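Local coordinates for protein aminoglycoside N(6')-acetyltransferase type 1 (Salmonella choleraesuis, PDB 2VBQ) that transfers an acetyl group from acetyl-CoA to the 6'-amino group of aminoglycoside antibiotics, giving the bacterium resistance to them, at residues A[72-84]-A[94-107]. Sequence-based numbering, arbitrary orientation.
Sequences GVAIGFADASIRH and PVVFLEGIFVLPSF
R83 reaches across an antiparallel β hairpin of the GNAT fold to E99 and F97, while I75 meets F107 at the far end; R83, I75 and E99 lose the most surface. Strands 73-83 and 95-103 run at 179°, and their register slips by one residue at a classic bulge, where the N-H groups of E99 and G100 both approach D79 O from one face of its carbonyl plane. E99 N is 2.8 Å and G100 N 3.3 Å from D79 O.

Extended from CG to NE, the R83 chain brings its guanidinium flat over one face of the F97 ring, planes 10° apart, with CZ 3.5 Å from the ring centroid: a stacked cation-pi pair. E99 is bent at chi2 (-71°), which folds its carboxylate back to the guanidinium edge. There the grip is side-on and bidentate, R83 NE to E99 OE2 at 2.9 Å and R83 NH2 to E99 OE1 at 3.0 Å, both on syn sides. S81 OG donates to the anti side of the same OE2, so three bonds from the neighbouring strand hold the carboxylate. E99 is a substrate-binding residue; its backbone O accepts a hydrogen bond from the bound bisubstrate analogue, and I101 N and V103 N donate to the same ligand, as expected of the GNAT strand that follows the bulge. Y86 of the second subunit packs on E99.

Beyond V103, L104 N bonds to I75 O. The turn then returns F107 to I75, whose CG2 methyl sits almost on the ring normal, over the ring centre, 3.6 Å from the F107 centroid.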
# COMPACT_ATOMS: atom_id res chain seq x y z
N GLY A 72 7.52 -12.96 -31.54
CA GLY A 72 6.73 -11.80 -31.97
C GLY A 72 5.35 -11.65 -31.32
O GLY A 72 4.61 -10.75 -31.67
N VAL A 73 5.02 -12.54 -30.38
CA VAL A 73 3.75 -12.46 -29.64
C VAL A 73 4.02 -12.13 -28.18
O VAL A 73 5.09 -12.42 -27.67
CB VAL A 73 2.87 -13.76 -29.72
CG1 VAL A 73 2.31 -13.97 -31.12
CG2 VAL A 73 3.61 -15.04 -29.21
N ALA A 74 3.03 -11.53 -27.53
CA ALA A 74 3.12 -11.19 -26.12
C ALA A 74 2.44 -12.28 -25.30
O ALA A 74 1.24 -12.58 -25.48
CB ALA A 74 2.48 -9.83 -25.88
N ILE A 75 3.22 -12.91 -24.42
CA ILE A 75 2.74 -14.06 -23.70
C ILE A 75 2.50 -13.79 -22.21
O ILE A 75 2.00 -14.65 -21.50
CB ILE A 75 3.67 -15.27 -23.91
CG1 ILE A 75 5.10 -15.01 -23.33
CG2 ILE A 75 3.76 -15.64 -25.41
CD1 ILE A 75 6.05 -16.21 -23.52
N GLY A 76 2.90 -12.61 -21.74
CA GLY A 76 2.59 -12.24 -20.35
C GLY A 76 3.02 -10.82 -20.06
O GLY A 76 3.70 -10.20 -20.90
N PHE A 77 2.61 -10.31 -18.90
CA PHE A 77 3.01 -8.96 -18.51
C PHE A 77 3.07 -8.80 -17.01
O PHE A 77 2.51 -9.59 -16.23
CB PHE A 77 2.08 -7.87 -19.11
CG PHE A 77 0.81 -7.69 -18.36
CD1 PHE A 77 -0.22 -8.64 -18.51
CD2 PHE A 77 0.63 -6.61 -17.48
CE1 PHE A 77 -1.41 -8.51 -17.77
CE2 PHE A 77 -0.56 -6.47 -16.75
CZ PHE A 77 -1.58 -7.41 -16.91
N ALA A 78 3.73 -7.72 -16.60
CA ALA A 78 3.69 -7.27 -15.24
C ALA A 78 3.56 -5.75 -15.19
O ALA A 78 4.20 -5.02 -15.96
CB ALA A 78 4.97 -7.74 -14.48
N ASP A 79 2.73 -5.27 -14.26
CA ASP A 79 2.66 -3.85 -13.95
C ASP A 79 3.44 -3.61 -12.67
O ASP A 79 3.30 -4.38 -11.73
CB ASP A 79 1.19 -3.41 -13.73
CG ASP A 79 0.36 -3.42 -15.01
OD1 ASP A 79 0.93 -3.41 -16.11
OD2 ASP A 79 -0.88 -3.41 -14.91
N ALA A 80 4.24 -2.53 -12.63
CA ALA A 80 5.03 -2.20 -11.44
C ALA A 80 4.91 -0.71 -11.11
O ALA A 80 4.58 0.10 -11.97
CB ALA A 80 6.48 -2.61 -11.62
N SER A 81 5.13 -0.37 -9.85
CA SER A 81 5.20 1.02 -9.43
C SER A 81 6.37 1.22 -8.49
O SER A 81 6.91 0.26 -7.93
CB SER A 81 3.92 1.40 -8.68
OG SER A 81 3.82 0.65 -7.47
N ILE A 82 6.75 2.49 -8.32
CA ILE A 82 7.61 2.91 -7.22
C ILE A 82 6.71 3.64 -6.23
O ILE A 82 6.17 4.73 -6.52
CB ILE A 82 8.70 3.88 -7.68
CG1 ILE A 82 9.49 3.31 -8.87
CG2 ILE A 82 9.60 4.28 -6.45
CD1 ILE A 82 10.24 2.02 -8.59
N ARG A 83 6.55 3.04 -5.06
CA ARG A 83 5.61 3.54 -4.09
C ARG A 83 6.35 4.31 -3.00
O ARG A 83 7.31 3.81 -2.43
CB ARG A 83 4.81 2.39 -3.44
CG ARG A 83 3.74 1.76 -4.33
CD ARG A 83 2.80 0.97 -3.43
NE ARG A 83 1.83 0.12 -4.10
CZ ARG A 83 1.01 -0.72 -3.45
NH1 ARG A 83 1.06 -0.80 -2.12
NH2 ARG A 83 0.15 -1.47 -4.12
N HIS A 84 5.90 5.55 -2.76
CA HIS A 84 6.34 6.33 -1.58
C HIS A 84 5.40 6.16 -0.36
O HIS A 84 5.80 6.47 0.76
CB HIS A 84 6.48 7.81 -1.91
CG HIS A 84 7.69 8.14 -2.73
ND1 HIS A 84 8.93 8.39 -2.17
CD2 HIS A 84 7.84 8.29 -4.07
CE1 HIS A 84 9.79 8.66 -3.14
NE2 HIS A 84 9.16 8.61 -4.30
N PRO A 94 11.61 4.73 -1.06
CA PRO A 94 10.44 4.14 -1.69
C PRO A 94 10.62 2.62 -1.91
O PRO A 94 11.72 2.08 -1.68
CB PRO A 94 10.37 4.88 -3.05
CG PRO A 94 11.81 5.08 -3.39
CD PRO A 94 12.52 5.34 -2.06
N VAL A 95 9.54 1.98 -2.35
CA VAL A 95 9.51 0.53 -2.56
C VAL A 95 9.04 0.25 -4.00
O VAL A 95 8.11 0.93 -4.49
CB VAL A 95 8.56 -0.17 -1.52
CG1 VAL A 95 8.37 -1.66 -1.82
CG2 VAL A 95 9.09 0.01 -0.10
N VAL A 96 9.70 -0.70 -4.67
CA VAL A 96 9.22 -1.21 -5.98
C VAL A 96 8.13 -2.26 -5.78
O VAL A 96 8.32 -3.27 -5.08
CB VAL A 96 10.38 -1.68 -6.97
CG1 VAL A 96 11.16 -2.88 -6.45
CG2 VAL A 96 9.80 -1.93 -8.39
N PHE A 97 6.95 -1.98 -6.34
CA PHE A 97 5.79 -2.78 -6.02
C PHE A 97 5.24 -3.51 -7.25
O PHE A 97 5.05 -2.89 -8.31
CB PHE A 97 4.65 -1.95 -5.34
CG PHE A 97 3.69 -2.83 -4.56
CD1 PHE A 97 2.64 -3.49 -5.21
CD2 PHE A 97 3.89 -3.06 -3.20
CE1 PHE A 97 1.78 -4.34 -4.50
CE2 PHE A 97 3.04 -3.91 -2.50
CZ PHE A 97 1.98 -4.54 -3.16
N LEU A 98 5.03 -4.82 -7.10
CA LEU A 98 4.43 -5.63 -8.17
C LEU A 98 2.90 -5.42 -8.15
O LEU A 98 2.19 -5.99 -7.32
CB LEU A 98 4.82 -7.12 -8.01
CG LEU A 98 4.41 -8.10 -9.14
CD1 LEU A 98 5.15 -7.76 -10.46
CD2 LEU A 98 4.65 -9.55 -8.77
N GLU A 99 2.40 -4.58 -9.07
CA GLU A 99 1.00 -4.17 -9.08
C GLU A 99 0.08 -5.18 -9.78
O GLU A 99 -1.10 -5.28 -9.47
CB GLU A 99 0.83 -2.76 -9.70
CG GLU A 99 1.58 -1.61 -8.96
CD GLU A 99 0.98 -1.21 -7.59
OE1 GLU A 99 0.01 -1.85 -7.12
OE2 GLU A 99 1.49 -0.25 -6.98
N GLY A 100 0.66 -5.97 -10.69
CA GLY A 100 -0.10 -7.02 -11.41
C GLY A 100 0.84 -7.91 -12.19
O GLY A 100 1.86 -7.45 -12.68
N ILE A 101 0.50 -9.19 -12.30
CA ILE A 101 1.28 -10.11 -13.10
C ILE A 101 0.37 -11.21 -13.65
O ILE A 101 -0.50 -11.75 -12.93
CB ILE A 101 2.52 -10.68 -12.33
CG1 ILE A 101 3.50 -11.36 -13.30
CG2 ILE A 101 2.06 -11.62 -11.17
CD1 ILE A 101 4.91 -11.47 -12.81
N PHE A 102 0.59 -11.54 -14.92
CA PHE A 102 -0.24 -12.52 -15.63
C PHE A 102 0.56 -13.13 -16.76
O PHE A 102 1.22 -12.41 -17.51
CB PHE A 102 -1.50 -11.84 -16.18
CG PHE A 102 -2.33 -12.74 -17.09
CD1 PHE A 102 -3.30 -13.62 -16.55
CD2 PHE A 102 -2.15 -12.71 -18.47
CE1 PHE A 102 -4.08 -14.47 -17.42
CE2 PHE A 102 -2.90 -13.54 -19.33
CZ PHE A 102 -3.87 -14.41 -18.79
N VAL A 103 0.49 -14.45 -16.88
CA VAL A 103 1.09 -15.18 -17.99
C VAL A 103 -0.01 -16.04 -18.60
O VAL A 103 -0.78 -16.64 -17.85
CB VAL A 103 2.29 -16.07 -17.54
CG1 VAL A 103 2.85 -16.93 -18.69
CG2 VAL A 103 3.41 -15.20 -16.93
N LEU A 104 -0.11 -16.04 -19.93
CA LEU A 104 -1.16 -16.83 -20.60
C LEU A 104 -1.09 -18.29 -20.16
O LEU A 104 0.01 -18.84 -20.04
CB LEU A 104 -0.98 -16.77 -22.12
CG LEU A 104 -1.39 -15.45 -22.79
CD1 LEU A 104 -0.89 -15.41 -24.21
CD2 LEU A 104 -2.89 -15.27 -22.77
N PRO A 105 -2.26 -18.92 -19.93
CA PRO A 105 -2.33 -20.33 -19.50
C PRO A 105 -1.36 -21.27 -20.24
O PRO A 105 -0.62 -21.99 -19.56
CB PRO A 105 -3.80 -20.70 -19.74
CG PRO A 105 -4.51 -19.41 -19.44
CD PRO A 105 -3.61 -18.32 -20.03
N SER A 106 -1.27 -21.17 -21.57
CA SER A 106 -0.47 -22.10 -22.37
C SER A 106 1.03 -21.92 -22.22
O SER A 106 1.81 -22.80 -22.62
CB SER A 106 -0.82 -22.03 -23.86
OG SER A 106 -2.18 -22.36 -24.08
N PHE A 107 1.44 -20.76 -21.68
CA PHE A 107 2.86 -20.43 -21.52
C PHE A 107 3.38 -20.47 -20.07
O PHE A 107 4.51 -20.05 -19.81
CB PHE A 107 3.18 -19.07 -22.20
CG PHE A 107 2.90 -19.05 -23.68
CD1 PHE A 107 3.88 -19.43 -24.58
CD2 PHE A 107 1.65 -18.69 -24.17
CE1 PHE A 107 3.63 -19.43 -25.97
CE2 PHE A 107 1.38 -18.71 -25.54
CZ PHE A 107 2.38 -19.08 -26.44